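Local coordinates for proline dehydrogenase (Bradyrhizobium japonicum USDA 110, PDB 3HAZ), which probably oxidises proline to glutamate in two steps, pairing an FAD-dependent proline dehydrogenase with an NAD-dependent aldehyde dehydrogenase in one chain, at residues I544-P549 with L711-G716; G919-I924 with Y941-M946. One frame throughout, in Å; residues are numbered along the deposited sequence.

Both contacts lie in the aldehyde dehydrogenase family region, yet they share no helix or strand and their centres are about 42 Å apart. Interaction 1 is a partly buried meeting of two loops at the periphery, about 41 Å from the centre of the chain, where a single backbone hydrogen bond and small side chains join the approach to helix 549-567 to the NAD-side loop after strand 709-711. Interaction 2 is buried, about 12 Å from that centre, and joins two parallel strands of one sheet through regular backbone bonds, prolonged by an asparagine amide. It also adjoins a second subunit, whereas no other chain touches interaction 1.

Interaction 1 of 2, residues I544-P549 with L711-G716; sequences IADATP and LVTGDG. With NAD (nicotinamide-adenine-dinucleotide), chain D.
The side chain of Thr713 lies against three successive residues, Ile544 to Asp546, and its two branches face different neighbours. Its OG1 is 3.0 Å from Ala545 O, a close polar approach, and also lies near the CA of Asp546. The methyl CG2 meets CG2 of Ile544 at 4.1 Å, the two side chains crossing at about a right angle. Thr713 has chi1 59°, which turns OG1 to Ala545 O and leaves CG2 to meet Ile544. Ile544 also packs on Pro689 and Arg693 of helix 689-702.

The backbone supplies a hydrogen bond: Ala547 N donates to Thr713 O at 2.9 Å, nearly straight at 163°. Beside it, the methyl of Ala547 points at the other loop and touches Val712 CG1 at 3.6 Å; Val712 in turn packs on Ala552 and Ala555 of helix 549-567. The carboxylate of Asp546 leans over Gly714, its OD1 3.4 Å from Gly714 CA. At the backbone angles of Gly714, a side chain would run into the preceding carbonyl oxygen.

Gly714 and Gly716 sit in a glycine-rich turn between strand 709-711 and helix 716-724, consistent with the Rossmann-type NAD-binding part of an aldehyde dehydrogenase. Asp715 is the N-cap of that helix, its OD1 accepting weak hydrogen bonds from Arg717 N and Ile718 N, and Gly716 O comes within 3.2 Å of C6A of the NAD adenine. Lys683, which also bonds NAD, donates to Gly714 O; the same loop therefore carries both the Thr713 contact and a wall of the cofactor site. The backbone bond and small apolar contacts join the loops. The Asp546 and Asp715 carboxylates stand 5.3 Å apart between their OD2 atoms, with Glu686 adjacent to both, and this clustered charge would probably disfavour a closer approach.

Interaction 2 of 2, residues G919-I924 with Y941-M946; sequences GVHSRI and YVNRNM
Asn943 turns its side-chain amide onto the backbone of Ser922 and makes two bonds there. OD1 accepts from Ser922 N at 2.9 Å, in the carbonyl plane and on a lone pair, while ND2 donates to Ser922 O at 3.0 Å, with that oxygen in the amide plane. With chi1 -70°, CG lies anti to the carbonyl carbon, bringing the amide back to residues 919-924 although the side chain starts out away from them. Replacing Asn943 by a leucine would probably leave both backbone groups of Ser922 without these mates and free the turn after the strand to shift.

The amide continues a parallel ladder. Val920 N donates to Tyr941 O at 2.9 Å, and Asn943 N donates to Val920 O at 2.8 Å. Asn943 CA sits over one face of the His921 imidazole, 3.8 Å from its centroid and 13° off the ring normal, a CH-pi contact; ring and amide planes are 62° apart. Beside Gly919, Met946 SD lies 3.6 Å from Gly919 N, a place where a side chain on Gly919 would collide with the sulfur.

Ser922 is held in turn by its own hydroxyl: OG accepts from Ile924 N in an ST turn and is also bonded to Asp770. Next in the chain after Asn943, Arg944 grips Asn945 side-on, NE to O and NH1 to OD1, and its NH2 forms a salt bridge with Glu641 of the second subunit.

These strands belong to a beta-alpha-beta unit: helix 925-934 links strand 917-921 to strand 939-942 and packs on Val920 and Val942 through Ile928. Strand 765-769 adjoins 917-921 on its other side, and past 939-942 the sheet runs on into a parallel strand of the second subunit.

Interaction 1 of 2, residues I544-P549 with L711-G716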
# COMPACT_ATOMS: atom_id res chain seq x y z
N ILE A 544 -14.25 55.93 22.11
CA ILE A 544 -12.95 55.34 22.39
C ILE A 544 -11.83 56.34 22.13
O ILE A 544 -11.52 56.66 20.98
CB ILE A 544 -12.70 54.08 21.55
CG1 ILE A 544 -13.67 52.97 21.97
CG2 ILE A 544 -11.26 53.60 21.69
CD1 ILE A 544 -13.37 51.63 21.35
N ALA A 545 -11.22 56.83 23.21
CA ALA A 545 -10.18 57.85 23.13
C ALA A 545 -9.08 57.52 22.12
O ALA A 545 -8.54 56.41 22.13
CB ALA A 545 -9.59 58.11 24.50
N ASP A 546 -8.75 58.48 21.27
CA ASP A 546 -7.65 58.34 20.32
C ASP A 546 -6.31 58.25 21.03
O ASP A 546 -6.17 58.70 22.17
CB ASP A 546 -7.62 59.53 19.35
CG ASP A 546 -8.53 59.33 18.15
OD1 ASP A 546 -9.13 58.24 18.02
OD2 ASP A 546 -8.63 60.27 17.33
N ALA A 547 -5.33 57.67 20.36
CA ALA A 547 -3.97 57.62 20.88
C ALA A 547 -3.19 58.84 20.42
O ALA A 547 -3.46 59.40 19.35
CB ALA A 547 -3.27 56.34 20.41
N THR A 548 -2.23 59.26 21.23
CA THR A 548 -1.31 60.33 20.85
C THR A 548 -0.11 59.70 20.16
O THR A 548 0.16 58.51 20.33
CB THR A 548 -0.82 61.11 22.08
OG1 THR A 548 -0.13 60.22 22.97
CG2 THR A 548 -2.01 61.73 22.81
N PRO A 549 0.63 60.50 19.37
CA PRO A 549 1.80 59.98 18.66
C PRO A 549 2.82 59.36 19.61
O PRO A 549 3.54 58.44 19.22
CB PRO A 549 2.38 61.24 18.00
CG PRO A 549 1.20 62.13 17.80
CD PRO A 549 0.34 61.90 19.02
N LEU A 711 -3.36 47.50 20.56
CA LEU A 711 -4.30 48.28 19.78
C LEU A 711 -4.01 49.77 19.94
O LEU A 711 -3.94 50.28 21.06
CB LEU A 711 -5.74 48.00 20.21
CG LEU A 711 -6.80 48.60 19.28
CD1 LEU A 711 -6.92 47.74 18.03
CD2 LEU A 711 -8.14 48.71 20.00
N VAL A 712 -3.83 50.46 18.82
CA VAL A 712 -3.69 51.91 18.82
C VAL A 712 -4.77 52.51 17.93
O VAL A 712 -4.83 52.23 16.74
CB VAL A 712 -2.31 52.33 18.29
CG1 VAL A 712 -2.26 53.84 18.10
CG2 VAL A 712 -1.21 51.87 19.23
N THR A 713 -5.63 53.34 18.52
CA THR A 713 -6.70 53.97 17.75
C THR A 713 -6.36 55.41 17.35
O THR A 713 -5.54 56.07 17.98
CB THR A 713 -8.03 53.98 18.52
OG1 THR A 713 -7.87 54.68 19.76
CG2 THR A 713 -8.50 52.55 18.79
N GLY A 714 -7.02 55.87 16.29
CA GLY A 714 -6.82 57.22 15.80
C GLY A 714 -7.11 57.32 14.32
O GLY A 714 -7.67 56.40 13.72
N ASP A 715 -6.72 58.45 13.73
CA ASP A 715 -6.96 58.69 12.31
C ASP A 715 -5.80 58.21 11.45
O ASP A 715 -4.97 57.41 11.89
CB ASP A 715 -7.20 60.18 12.07
CG ASP A 715 -6.20 61.06 12.81
OD1 ASP A 715 -5.15 60.53 13.23
OD2 ASP A 715 -6.47 62.27 12.96
N GLY A 716 -5.75 58.70 10.21
CA GLY A 716 -4.70 58.34 9.28
C GLY A 716 -3.35 58.89 9.69
O GLY A 716 -2.32 58.46 9.17
PA NAD D . -8.75 54.16 3.67
O1A NAD D . -7.49 54.26 2.62
O2A NAD D . -9.53 55.40 3.63
O5B NAD D . -8.11 53.93 5.19
C5B NAD D . -8.14 52.63 5.77
C4B NAD D . -7.17 52.52 6.96
O4B NAD D . -5.86 53.18 6.77
C3B NAD D . -7.68 53.19 8.30
O3B NAD D . -7.62 52.46 9.50
C2B NAD D . -7.05 54.57 8.21
O2B NAD D . -7.20 55.49 9.27
C1B NAD D . -5.71 54.22 7.73
N9A NAD D . -5.02 55.37 7.13
C8A NAD D . -5.59 56.46 6.55
N7A NAD D . -4.53 57.31 6.11
C5A NAD D . -3.30 56.70 6.44
C6A NAD D . -1.99 57.09 6.25
N6A NAD D . -1.70 58.35 5.58
N1A NAD D . -0.97 56.30 6.68
C2A NAD D . -1.25 55.10 7.31
N3A NAD D . -2.54 54.72 7.51
C4A NAD D . -3.58 55.52 7.07
O3 NAD D . -9.70 52.82 3.32
PN NAD D . -11.24 52.71 3.97
O1N NAD D . -12.06 54.13 3.66
O2N NAD D . -11.16 52.48 5.41
O5D NAD D . -12.06 51.45 3.26
C5D NAD D . -12.48 51.55 1.90
C4D NAD D . -11.40 51.06 0.91
O4D NAD D . -10.64 49.84 1.31
C3D NAD D . -11.77 50.81 -0.62
O3D NAD D . -11.08 51.51 -1.62
C2D NAD D . -11.75 49.26 -0.64
O2D NAD D . -11.98 48.54 -1.84
C1D NAD D . -10.57 48.97 0.19
N1N NAD D . -10.67 47.59 0.67
C2N NAD D . -10.04 46.56 -0.07
C3N NAD D . -10.15 45.18 0.38
C7N NAD D . -9.45 44.06 -0.41
O7N NAD D . -9.36 42.99 0.06
N7N NAD D . -8.79 44.37 -1.67
C4N NAD D . -10.92 44.86 1.61
C5N NAD D . -11.54 45.87 2.34
C6N NAD D . -11.43 47.28 1.88

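Interaction 2 of 2, residues G919-I924 with Y941-M946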
# COMPACT_ATOMS: atom_id res chain seq x y z
N GLY A 919 -16.89 39.27 -12.85
CA GLY A 919 -17.98 38.33 -13.02
C GLY A 919 -18.16 37.97 -14.49
O GLY A 919 -18.06 38.83 -15.35
N VAL A 920 -18.43 36.69 -14.76
CA VAL A 920 -18.74 36.25 -16.12
C VAL A 920 -19.99 35.38 -16.11
O VAL A 920 -20.04 34.36 -15.43
CB VAL A 920 -17.60 35.43 -16.77
CG1 VAL A 920 -17.97 35.05 -18.21
CG2 VAL A 920 -16.30 36.20 -16.74
N HIS A 921 -21.01 35.80 -16.86
CA HIS A 921 -22.24 35.03 -16.99
C HIS A 921 -22.41 34.58 -18.43
O HIS A 921 -22.60 35.40 -19.33
CB HIS A 921 -23.45 35.85 -16.56
CG HIS A 921 -23.91 35.56 -15.17
ND1 HIS A 921 -23.32 36.10 -14.05
CD2 HIS A 921 -24.91 34.76 -14.71
CE1 HIS A 921 -23.93 35.66 -12.96
NE2 HIS A 921 -24.91 34.85 -13.34
N SER A 922 -22.33 33.27 -18.64
CA SER A 922 -22.37 32.70 -19.97
C SER A 922 -22.50 31.20 -19.90
O SER A 922 -21.99 30.56 -18.99
CB SER A 922 -21.10 33.05 -20.74
OG SER A 922 -21.08 32.40 -22.01
N ARG A 923 -23.20 30.64 -20.89
CA ARG A 923 -23.32 29.21 -21.05
C ARG A 923 -22.08 28.68 -21.78
O ARG A 923 -21.75 27.50 -21.70
CB ARG A 923 -24.59 28.89 -21.87
CG ARG A 923 -25.10 27.46 -21.75
CD ARG A 923 -26.54 27.37 -22.24
NE ARG A 923 -26.62 27.39 -23.70
CZ ARG A 923 -27.66 27.86 -24.38
NH1 ARG A 923 -27.63 27.84 -25.71
NH2 ARG A 923 -28.72 28.35 -23.76
N ILE A 924 -21.39 29.58 -22.47
CA ILE A 924 -20.35 29.20 -23.44
C ILE A 924 -18.95 29.03 -22.84
O ILE A 924 -18.22 30.01 -22.62
CB ILE A 924 -20.31 30.21 -24.60
CG1 ILE A 924 -21.72 30.47 -25.12
CG2 ILE A 924 -19.39 29.71 -25.71
CD1 ILE A 924 -21.80 31.45 -26.29
N TYR A 941 -15.44 35.09 -10.96
CA TYR A 941 -16.63 34.35 -10.56
C TYR A 941 -17.51 34.10 -11.79
O TYR A 941 -17.90 35.04 -12.49
CB TYR A 941 -17.42 35.13 -9.52
CG TYR A 941 -16.75 35.26 -8.17
CD1 TYR A 941 -16.08 36.43 -7.81
CD2 TYR A 941 -16.81 34.23 -7.24
CE1 TYR A 941 -15.48 36.57 -6.57
CE2 TYR A 941 -16.22 34.35 -5.99
CZ TYR A 941 -15.55 35.52 -5.66
OH TYR A 941 -14.96 35.63 -4.41
N VAL A 942 -17.82 32.83 -12.04
CA VAL A 942 -18.55 32.45 -13.24
C VAL A 942 -19.95 31.95 -12.90
O VAL A 942 -20.11 30.98 -12.15
CB VAL A 942 -17.78 31.36 -14.02
CG1 VAL A 942 -18.55 30.96 -15.30
CG2 VAL A 942 -16.38 31.85 -14.35
N ASN A 943 -20.96 32.63 -13.43
CA ASN A 943 -22.34 32.20 -13.28
C ASN A 943 -22.78 32.19 -11.82
O ASN A 943 -23.59 31.35 -11.41
CB ASN A 943 -22.55 30.83 -13.93
CG ASN A 943 -22.48 30.89 -15.46
OD1 ASN A 943 -22.66 31.96 -16.05
ND2 ASN A 943 -22.22 29.75 -16.10
N ARG A 944 -22.24 33.12 -11.04
CA ARG A 944 -22.66 33.36 -9.66
C ARG A 944 -22.32 34.80 -9.29
O ARG A 944 -21.72 35.54 -10.08
CB ARG A 944 -21.98 32.39 -8.69
CG ARG A 944 -20.45 32.38 -8.78
CD ARG A 944 -19.83 31.96 -7.45
NE ARG A 944 -19.91 33.05 -6.47
CZ ARG A 944 -19.49 32.97 -5.21
NH1 ARG A 944 -19.60 34.03 -4.41
NH2 ARG A 944 -18.96 31.84 -4.75
N ASN A 945 -22.71 35.23 -8.09
CA ASN A 945 -22.37 36.58 -7.68
C ASN A 945 -20.86 36.73 -7.42
O ASN A 945 -20.13 35.74 -7.35
CB ASN A 945 -23.20 37.01 -6.47
CG ASN A 945 -22.73 36.36 -5.19
OD1 ASN A 945 -21.54 36.26 -4.94
ND2 ASN A 945 -23.68 35.93 -4.37
N MET A 946 -20.40 37.98 -7.29
CA MET A 946 -18.96 38.27 -7.20
C MET A 946 -18.46 38.52 -5.78
O MET A 946 -17.33 38.96 -5.59
CB MET A 946 -18.63 39.50 -8.07
CG MET A 946 -18.85 39.30 -9.56
SD MET A 946 -19.12 40.85 -10.46
CE MET A 946 -17.64 41.77 -10.04